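Local coordinates for protein putative RNase YutE (Bacillus subtilis subsp. subtilis str. 168, PDB 1YLM) that is probably the RNase toxin of a putative type VII toxin-antitoxin system, a HepT-family homodimer probably neutralised by its cognate antitoxin YutD, at residues A[2-16]-A[48-61]. Residues are numbered along the deposited sequence; the frame is centred on the assembly and turned at random.
Sequences YFVDRSKIEKTLGFF and CILDTGNDMIDGFI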
ATOM      1  N   TYR A   2     -12.352  14.391  26.316  1.00 23.29           N
ATOM      2  CA  TYR A   2     -11.871  13.824  25.056  1.00 22.33           C
ATOM      3  C   TYR A   2     -10.402  14.149  24.850  1.00 22.28           C
ATOM      4  O   TYR A   2      -9.999  15.315  24.930  1.00 21.39           O
ATOM      5  CB  TYR A   2     -12.639  14.394  23.873  1.00 22.14           C
ATOM      6  CG  TYR A   2     -14.119  14.169  23.920  1.00 22.27           C
ATOM      7  CD1 TYR A   2     -14.647  12.883  24.062  1.00 22.60           C
ATOM      8  CD2 TYR A   2     -14.997  15.235  23.780  1.00 23.77           C
ATOM      9  CE1 TYR A   2     -16.025  12.668  24.101  1.00 22.87           C
ATOM     10  CE2 TYR A   2     -16.383  15.033  23.802  1.00 24.09           C
ATOM     11  CZ  TYR A   2     -16.884  13.752  23.976  1.00 23.36           C
ATOM     12  OH  TYR A   2     -18.251  13.543  23.997  1.00 24.94           O
ATOM     13  N   PHE A   3      -9.628  13.109  24.586  1.00 21.92           N
ATOM     14  CA  PHE A   3      -8.225  13.239  24.217  1.00 22.59           C
ATOM     15  C   PHE A   3      -8.104  12.789  22.764  1.00 21.64           C
ATOM     16  O   PHE A   3      -8.104  11.592  22.450  1.00 21.54           O
ATOM     17  CB  PHE A   3      -7.328  12.419  25.144  1.00 23.53           C
ATOM     18  CG  PHE A   3      -7.461  12.803  26.607  1.00 26.83           C
ATOM     19  CD1 PHE A   3      -8.442  12.214  27.409  1.00 28.90           C
ATOM     20  CD2 PHE A   3      -6.620  13.765  27.173  1.00 29.51           C
ATOM     21  CE1 PHE A   3      -8.580  12.571  28.764  1.00 29.17           C
ATOM     22  CE2 PHE A   3      -6.750  14.134  28.526  1.00 30.68           C
ATOM     23  CZ  PHE A   3      -7.740  13.531  29.318  1.00 29.55           C
ATOM     24  N   VAL A   4      -8.034  13.779  21.887  1.00 20.53           N
ATOM     25  CA  VAL A   4      -8.071  13.565  20.453  1.00 19.24           C
ATOM     26  C   VAL A   4      -6.682  13.851  19.887  1.00 18.49           C
ATOM     27  O   VAL A   4      -6.079  14.879  20.212  1.00 18.30           O
ATOM     28  CB  VAL A   4      -9.162  14.471  19.791  1.00 19.26           C
ATOM     29  CG1 VAL A   4      -9.285  14.209  18.279  1.00 19.28           C
ATOM     30  CG2 VAL A   4     -10.527  14.252  20.471  1.00 19.17           C
ATOM     31  N   ASP A   5      -6.171  12.949  19.045  1.00 18.38           N
ATOM     32  CA  ASP A   5      -4.863  13.160  18.416  1.00 17.40           C
ATOM     33  C   ASP A   5      -4.982  14.172  17.269  1.00 16.70           C
ATOM     34  O   ASP A   5      -4.879  13.851  16.079  1.00 16.05           O
ATOM     35  CB  ASP A   5      -4.221  11.850  17.976  1.00 17.41           C
ATOM     36  CG  ASP A   5      -2.718  12.002  17.678  1.00 19.05           C
ATOM     37  OD1 ASP A   5      -2.201  13.147  17.528  1.00 17.39           O
ATOM     38  OD2 ASP A   5      -2.056  10.959  17.580  1.00 19.95           O
ATOM     39  N   ARG A   6      -5.222  15.412  17.651  1.00 15.35           N
ATOM     40  CA  ARG A   6      -5.621  16.418  16.694  1.00 16.07           C
ATOM     41  C   ARG A   6      -4.499  16.760  15.719  1.00 15.54           C
ATOM     42  O   ARG A   6      -4.764  17.018  14.541  1.00 15.83           O
ATOM     43  CB  ARG A   6      -6.103  17.686  17.422  1.00 15.34           C
ATOM     44  CG  ARG A   6      -6.796  18.681  16.485  1.00 15.49           C
ATOM     45  CD  ARG A   6      -7.421  19.863  17.264  1.00 16.71           C
ATOM     46  NE  ARG A   6      -8.188  20.717  16.362  1.00 16.36           N
ATOM     47  CZ  ARG A   6      -9.090  21.618  16.748  1.00 18.47           C
ATOM     48  NH1 ARG A   6      -9.350  21.809  18.042  1.00 20.97           N
ATOM     49  NH2 ARG A   6      -9.734  22.330  15.834  1.00 19.35           N
ATOM     50  N   SER A   7      -3.269  16.786  16.219  1.00 16.49           N
ATOM     51  CA  SER A   7      -2.071  16.973  15.367  1.00 17.59           C
ATOM     52  C   SER A   7      -1.994  15.927  14.235  1.00 17.40           C
ATOM     53  O   SER A   7      -1.820  16.277  13.069  1.00 16.62           O
ATOM     54  CB  SER A   7      -0.801  16.863  16.216  1.00 18.21           C
ATOM     55  OG  SER A   7      -0.750  17.923  17.137  1.00 23.28           O
ATOM     56  N   LYS A   8      -2.134  14.658  14.602  1.00 16.93           N
ATOM     57  CA  LYS A   8      -2.109  13.554  13.644  1.00 16.66           C
ATOM     58  C   LYS A   8      -3.222  13.717  12.614  1.00 16.18           C
ATOM     59  O   LYS A   8      -2.979  13.585  11.408  1.00 15.63           O
ATOM     60  CB  LYS A   8      -2.251  12.212  14.375  1.00 17.53           C
ATOM     61  CG  LYS A   8      -2.136  10.987  13.464  1.00 18.84           C
ATOM     62  CD  LYS A   8      -2.129   9.707  14.279  1.00 20.59           C
ATOM     63  CE  LYS A   8      -1.988   8.480  13.389  1.00 22.99           C
ATOM     64  NZ  LYS A   8      -3.218   8.178  12.609  1.00 23.78           N
ATOM     65  N   ILE A   9      -4.438  14.011  13.077  1.00 16.44           N
ATOM     66  CA  ILE A   9      -5.597  14.113  12.190  1.00 16.79           C
ATOM     67  C   ILE A   9      -5.356  15.261  11.220  1.00 17.35           C
ATOM     68  O   ILE A   9      -5.500  15.109  10.005  1.00 17.48           O
ATOM     69  CB  ILE A   9      -6.937  14.324  12.968  1.00 16.85           C
ATOM     70  CG1 ILE A   9      -7.275  13.088  13.819  1.00 15.62           C
ATOM     71  CG2 ILE A   9      -8.096  14.659  11.992  1.00 17.15           C
ATOM     72  CD1 ILE A   9      -8.374  13.322  14.862  1.00 16.81           C
ATOM     73  N   GLU A  10      -4.957  16.409  11.743  1.00 17.19           N
ATOM     74  CA  GLU A  10      -4.877  17.568  10.880  1.00 18.54           C
ATOM     75  C   GLU A  10      -3.706  17.650   9.875  1.00 18.15           C
ATOM     76  O   GLU A  10      -3.929  17.942   8.684  1.00 17.16           O
ATOM     77  CB  GLU A  10      -4.836  18.875  11.727  1.00 18.93           C
ATOM     78  CG  GLU A  10      -6.085  19.177  12.573  1.00 19.05           C
ATOM     79  CD  GLU A  10      -6.007  20.482  13.391  1.00 22.11           C
ATOM     80  OE1 GLU A  10      -4.892  21.004  13.618  1.00 24.26           O
ATOM     81  OE2 GLU A  10      -7.084  20.988  13.798  1.00 21.95           O
ATOM     82  N   LYS A  11      -2.492  17.268  10.255  1.00 18.38           N
ATOM     83  CA  LYS A  11      -1.564  16.512   9.396  1.00 18.08           C
ATOM     84  C   LYS A  11      -2.013  15.570   8.306  1.00 17.06           C
ATOM     85  O   LYS A  11      -1.651  15.773   7.138  1.00 14.29           O
ATOM     86  CB  LYS A  11      -0.273  16.094  10.125  1.00 18.77           C
ATOM     87  CG  LYS A  11       0.444  17.327  10.746  1.00 20.30           C
ATOM     88  CD  LYS A  11       1.540  16.946  11.767  1.00 21.38           C
ATOM     89  CE  LYS A  11       1.882  18.090  12.766  1.00 23.78           C
ATOM     90  NZ  LYS A  11       2.771  17.587  13.895  1.00 26.16           N
ATOM     91  N   THR A  12      -2.794  14.566   8.668  1.00 16.05           N
ATOM     92  CA  THR A  12      -3.232  13.655   7.622  1.00 16.92           C
ATOM     93  C   THR A  12      -4.286  14.255   6.688  1.00 16.49           C
ATOM     94  O   THR A  12      -4.307  13.920   5.503  1.00 16.85           O
ATOM     95  CB  THR A  12      -3.470  12.175   8.095  1.00 18.44           C
ATOM     96  OG1 THR A  12      -4.828  11.763   7.954  1.00 23.26           O
ATOM     97  CG2 THR A  12      -2.879  11.888   9.434  1.00 13.49           C
ATOM     98  N   LEU A  13      -5.120  15.171   7.198  1.00 14.81           N
ATOM     99  CA  LEU A  13      -6.056  15.907   6.334  1.00 15.23           C
ATOM    100  C   LEU A  13      -5.346  16.773   5.291  1.00 14.41           C
ATOM    101  O   LEU A  13      -5.762  16.831   4.141  1.00 14.25           O
ATOM    102  CB  LEU A  13      -7.020  16.768   7.175  1.00 15.59           C
ATOM    103  CG  LEU A  13      -8.078  16.056   8.033  1.00 17.87           C
ATOM    104  CD1 LEU A  13      -8.994  17.097   8.683  1.00 15.94           C
ATOM    105  CD2 LEU A  13      -8.893  15.081   7.237  1.00 18.15           C
ATOM    106  N   GLY A  14      -4.273  17.452   5.695  1.00 14.30           N
ATOM    107  CA  GLY A  14      -3.476  18.247   4.747  1.00 14.28           C
ATOM    108  C   GLY A  14      -2.855  17.390   3.657  1.00 14.71           C
ATOM    109  O   GLY A  14      -2.875  17.753   2.480  1.00 14.91           O
ATOM    110  N   PHE A  15      -2.280  16.253   4.068  1.00 15.19           N
ATOM    111  CA  PHE A  15      -1.692  15.289   3.146  1.00 14.73           C
ATOM    112  C   PHE A  15      -2.744  14.799   2.155  1.00 15.52           C
ATOM    113  O   PHE A  15      -2.515  14.786   0.941  1.00 15.32           O
ATOM    114  CB  PHE A  15      -1.173  14.116   3.962  1.00 14.99           C
ATOM    115  CG  PHE A  15      -0.425  13.084   3.161  1.00 14.38           C
ATOM    116  CD1 PHE A  15       0.941  13.252   2.883  1.00 16.43           C
ATOM    117  CD2 PHE A  15      -1.070  11.916   2.743  1.00 15.12           C
ATOM    118  CE1 PHE A  15       1.646  12.263   2.162  1.00 15.36           C
ATOM    119  CE2 PHE A  15      -0.371  10.930   2.024  1.00 15.54           C
ATOM    120  CZ  PHE A  15       0.978  11.114   1.736  1.00 14.40           C
ATOM    121  N   PHE A  16      -3.882  14.359   2.694  1.00 15.41           N
ATOM    122  CA  PHE A  16      -5.059  13.976   1.908  1.00 16.06           C
ATOM    123  C   PHE A  16      -5.421  15.014   0.841  1.00 15.92           C
ATOM    124  O   PHE A  16      -5.590  14.684  -0.340  1.00 16.21           O
ATOM    125  CB  PHE A  16      -6.236  13.752   2.871  1.00 15.90           C
ATOM    126  CG  PHE A  16      -7.547  13.415   2.189  1.00 17.77           C
ATOM    127  CD1 PHE A  16      -7.895  12.086   1.931  1.00 16.52           C
ATOM    128  CD2 PHE A  16      -8.450  14.423   1.860  1.00 17.88           C
ATOM    129  CE1 PHE A  16      -9.123  11.762   1.316  1.00 15.97           C
ATOM    130  CE2 PHE A  16      -9.675  14.114   1.245  1.00 17.49           C
ATOM    131  CZ  PHE A  16     -10.010  12.779   0.978  1.00 15.70           C
ATOM    132  N   CYS A  48      -5.851   7.568   4.553  1.00 14.55           N
ATOM    133  CA  CYS A  48      -6.105   8.820   5.257  1.00 15.04           C
ATOM    134  C   CYS A  48      -7.517   8.835   5.849  1.00 15.29           C
ATOM    135  O   CYS A  48      -7.701   9.274   6.989  1.00 15.22           O
ATOM    136  CB  CYS A  48      -5.965  10.011   4.321  1.00 15.02           C
ATOM    137  SG  CYS A  48      -4.255  10.467   3.872  1.00 16.72           S
ATOM    138  N   ILE A  49      -8.504   8.368   5.080  1.00 14.69           N
ATOM    139  CA  ILE A  49      -9.884   8.329   5.591  1.00 14.75           C
ATOM    140  C   ILE A  49      -9.994   7.353   6.758  1.00 14.98           C
ATOM    141  O   ILE A  49     -10.573   7.686   7.801  1.00 14.23           O
ATOM    142  CB  ILE A  49     -10.899   7.971   4.498  1.00 14.99           C
ATOM    143  CG1 ILE A  49     -10.972   9.097   3.449  1.00 13.39           C
ATOM    144  CG2 ILE A  49     -12.284   7.674   5.120  1.00 13.44           C
ATOM    145  CD1 ILE A  49     -11.662   8.638   2.133  1.00 14.03           C
ATOM    146  N   LEU A  50      -9.446   6.152   6.587  1.00 14.91           N
ATOM    147  CA  LEU A  50      -9.545   5.125   7.637  1.00 15.65           C
ATOM    148  C   LEU A  50      -8.812   5.528   8.911  1.00 16.00           C
ATOM    149  O   LEU A  50      -9.331   5.332  10.018  1.00 15.38           O
ATOM    150  CB  LEU A  50      -9.005   3.791   7.131  1.00 16.01           C
ATOM    151  CG  LEU A  50      -9.822   3.157   5.996  1.00 14.90           C
ATOM    152  CD1 LEU A  50      -9.172   1.875   5.521  1.00 18.08           C
ATOM    153  CD2 LEU A  50     -11.305   2.928   6.384  1.00 16.03           C
ATOM    154  N   ASP A  51      -7.606   6.082   8.738  1.00 15.57           N
ATOM    155  CA  ASP A  51      -6.763   6.484   9.864  1.00 16.00           C
ATOM    156  C   ASP A  51      -7.414   7.637  10.618  1.00 16.17           C
ATOM    157  O   ASP A  51      -7.498   7.610  11.857  1.00 16.00           O
ATOM    158  CB  ASP A  51      -5.348   6.874   9.375  1.00 15.96           C
ATOM    159  CG  ASP A  51      -4.467   5.648   9.068  1.00 17.73           C
ATOM    160  OD1 ASP A  51      -4.804   4.535   9.508  1.00 19.00           O
ATOM    161  OD2 ASP A  51      -3.424   5.807   8.408  1.00 16.27           O
ATOM    162  N   THR A  52      -7.905   8.622   9.869  1.00 15.41           N
ATOM    163  CA  THR A  52      -8.644   9.754  10.465  1.00 15.47           C
ATOM    164  C   THR A  52      -9.905   9.267  11.187  1.00 15.11           C
ATOM    165  O   THR A  52     -10.173   9.658  12.343  1.00 14.65           O
ATOM    166  CB  THR A  52      -8.987  10.839   9.414  1.00 15.61           C
ATOM    167  OG1 THR A  52      -7.762  11.398   8.907  1.00 18.09           O
ATOM    168  CG2 THR A  52      -9.807  11.968  10.062  1.00 15.91           C
ATOM    169  N   GLY A  53     -10.670   8.405  10.522  1.00 15.70           N
ATOM    170  CA  GLY A  53     -11.862   7.797  11.138  1.00 16.36           C
ATOM    171  C   GLY A  53     -11.557   7.079  12.445  1.00 16.72           C
ATOM    172  O   GLY A  53     -12.237   7.320  13.463  1.00 16.72           O
ATOM    173  N   ASN A  54     -10.543   6.210  12.437  1.00 16.83           N
ATOM    174  CA  ASN A  54     -10.090   5.549  13.674  1.00 17.16           C
ATOM    175  C   ASN A  54      -9.704   6.550  14.756  1.00 17.04           C
ATOM    176  O   ASN A  54     -10.067   6.375  15.915  1.00 16.32           O
ATOM    177  CB  ASN A  54      -8.899   4.603  13.442  1.00 18.03           C
ATOM    178  CG  ASN A  54      -9.311   3.239  12.905  1.00 20.93           C
ATOM    179  OD1 ASN A  54      -8.594   2.651  12.085  1.00 25.44           O
ATOM    180  ND2 ASN A  54     -10.444   2.723  13.364  1.00 21.91           N
ATOM    181  N   ASP A  55      -8.937   7.579  14.392  1.00 16.91           N
ATOM    182  CA  ASP A  55      -8.505   8.590  15.376  1.00 17.50           C
ATOM    183  C   ASP A  55      -9.706   9.344  15.961  1.00 16.65           C
ATOM    184  O   ASP A  55      -9.762   9.625  17.166  1.00 16.13           O
ATOM    185  CB  ASP A  55      -7.489   9.562  14.748  1.00 17.19           C
ATOM    186  CG  ASP A  55      -6.155   8.895  14.440  1.00 20.80           C
ATOM    187  OD1 ASP A  55      -5.869   7.831  15.038  1.00 21.35           O
ATOM    188  OD2 ASP A  55      -5.399   9.425  13.597  1.00 22.63           O
HETATM  189  N   MSE A  56     -10.669   9.664  15.106  1.00 16.67           N
HETATM  190  CA  MSE A  56     -11.934  10.293  15.539  1.00 16.72           C
HETATM  191  C   MSE A  56     -12.674   9.406  16.554  1.00 17.43           C
HETATM  192  O   MSE A  56     -13.093   9.835  17.626  1.00 16.33           O
HETATM  193  CB  MSE A  56     -12.859  10.506  14.334  1.00 16.73           C
HETATM  194  CG  MSE A  56     -12.452  11.574  13.345  1.00 17.37           C
HETATM  195 SE   MSE A  56     -12.956  13.223  13.925  1.00 28.13          SE
HETATM  196  CE  MSE A  56     -11.732  13.638  14.445  1.00  2.00           C
ATOM    197  N   ILE A  57     -12.841   8.147  16.181  1.00 17.73           N
ATOM    198  CA  ILE A  57     -13.589   7.187  16.982  1.00 17.90           C
ATOM    199  C   ILE A  57     -12.915   6.979  18.343  1.00 18.22           C
ATOM    200  O   ILE A  57     -13.571   7.074  19.395  1.00 18.64           O
ATOM    201  CB  ILE A  57     -13.717   5.852  16.187  1.00 17.76           C
ATOM    202  CG1 ILE A  57     -14.746   6.005  15.063  1.00 17.88           C
ATOM    203  CG2 ILE A  57     -14.053   4.674  17.110  1.00 19.79           C
ATOM    204  CD1 ILE A  57     -14.759   4.813  14.063  1.00 17.91           C
ATOM    205  N   ASP A  58     -11.608   6.741  18.325  1.00 17.95           N
ATOM    206  CA  ASP A  58     -10.833   6.547  19.553  1.00 19.15           C
ATOM    207  C   ASP A  58     -10.866   7.792  20.447  1.00 19.05           C
ATOM    208  O   ASP A  58     -11.118   7.680  21.653  1.00 20.18           O
ATOM    209  CB  ASP A  58      -9.382   6.169  19.252  1.00 19.39           C
ATOM    210  CG  ASP A  58      -9.250   4.801  18.576  1.00 22.54           C
ATOM    211  OD1 ASP A  58     -10.242   4.029  18.499  1.00 24.95           O
ATOM    212  OD2 ASP A  58      -8.135   4.503  18.106  1.00 24.01           O
ATOM    213  N   GLY A  59     -10.626   8.963  19.862  1.00 18.25           N
ATOM    214  CA  GLY A  59     -10.589  10.226  20.623  1.00 18.57           C
ATOM    215  C   GLY A  59     -11.926  10.631  21.239  1.00 18.71           C
ATOM    216  O   GLY A  59     -11.972  11.133  22.381  1.00 19.53           O
ATOM    217  N   PHE A  60     -13.015  10.425  20.485  1.00 17.45           N
ATOM    218  CA  PHE A  60     -14.358  10.855  20.900  1.00 17.40           C
ATOM    219  C   PHE A  60     -15.211   9.744  21.501  1.00 17.45           C
ATOM    220  O   PHE A  60     -16.404   9.925  21.630  1.00 18.00           O
ATOM    221  CB  PHE A  60     -15.116  11.514  19.746  1.00 16.44           C
ATOM    222  CG  PHE A  60     -14.607  12.895  19.402  1.00 18.37           C
ATOM    223  CD1 PHE A  60     -13.867  13.097  18.242  1.00 16.67           C
ATOM    224  CD2 PHE A  60     -14.863  13.984  20.247  1.00 18.78           C
ATOM    225  CE1 PHE A  60     -13.387  14.355  17.907  1.00 17.03           C
ATOM    226  CE2 PHE A  60     -14.384  15.261  19.936  1.00 18.70           C
ATOM    227  CZ  PHE A  60     -13.653  15.454  18.754  1.00 16.12           C
ATOM    228  N   ILE A  61     -14.589   8.628  21.880  1.00 17.27           N
ATOM    229  CA  ILE A  61     -15.295   7.483  22.512  1.00 19.05           C
ATOM    230  C   ILE A  61     -16.534   7.100  21.720  1.00 18.66           C
ATOM    231  O   ILE A  61     -17.636   6.983  22.271  1.00 19.10           O
ATOM    232  CB  ILE A  61     -15.729   7.756  23.997  1.00 19.49           C
ATOM    233  CG1 ILE A  61     -14.743   8.688  24.685  1.00 19.70           C
ATOM    234  CG2 ILE A  61     -15.903   6.419  24.766  1.00 19.96           C
ATOM    235  CD1 ILE A  61     -15.153   9.071  26.111  1.00 21.39           C
TER
HETATM  236  O   HOH W   1     -10.729  10.559  24.512  1.00 22.14           O
HETATM  237  O   HOH W   2      -7.344  10.453  18.497  1.00 16.62           O
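Lys8 NZ meets Asp55 OD2 at 2.7 Å, a salt bridge that takes the syn lone pair of the carboxylate and joins helix segments 6-16 and 48-59 of the all-helical HepT fold, which run antiparallel at 158° with a closest axis approach of 9.7 Å. The lysine chain runs extended with CG anti to the backbone N (chi1 -176°), then bends at its last torsion to bring NZ onto the carboxylate. Next to the bridge, Ile9 packs with CG1 against Asp55 CB and CG2 against Thr52 CG2, while CD1 points toward the methyl end of selenomethionine Met56. About two turns further along helix 6-16, Cys48 packs its CB against Phe16 CD1 and sets SG at the edge of the Phe15 ring, 3.7 Å from Phe15 CD2, a sulfur-aromatic contact. Nearby, Asp51 OD2 hydrogen-bonds the OH of Tyr103 of the second subunit, a tyrosine of the RX(4)HXY motif assigned by similarity, so this helix pair borders the dimer interface. At the other end, the extended residues 2-5 ahead of the helix cross Gly59: Phe3 O lies 3.4 Å from Gly59 CA in a CA-H...O contact. One turn back, a water accepts from Asp5 N and donates to Asp55 O. Phe60 turns an edge to the face of Tyr2, planes at 62°, while Val4 CG2 rests over a face of the Phe60 ring, 3.8 Å from Phe60 CZ.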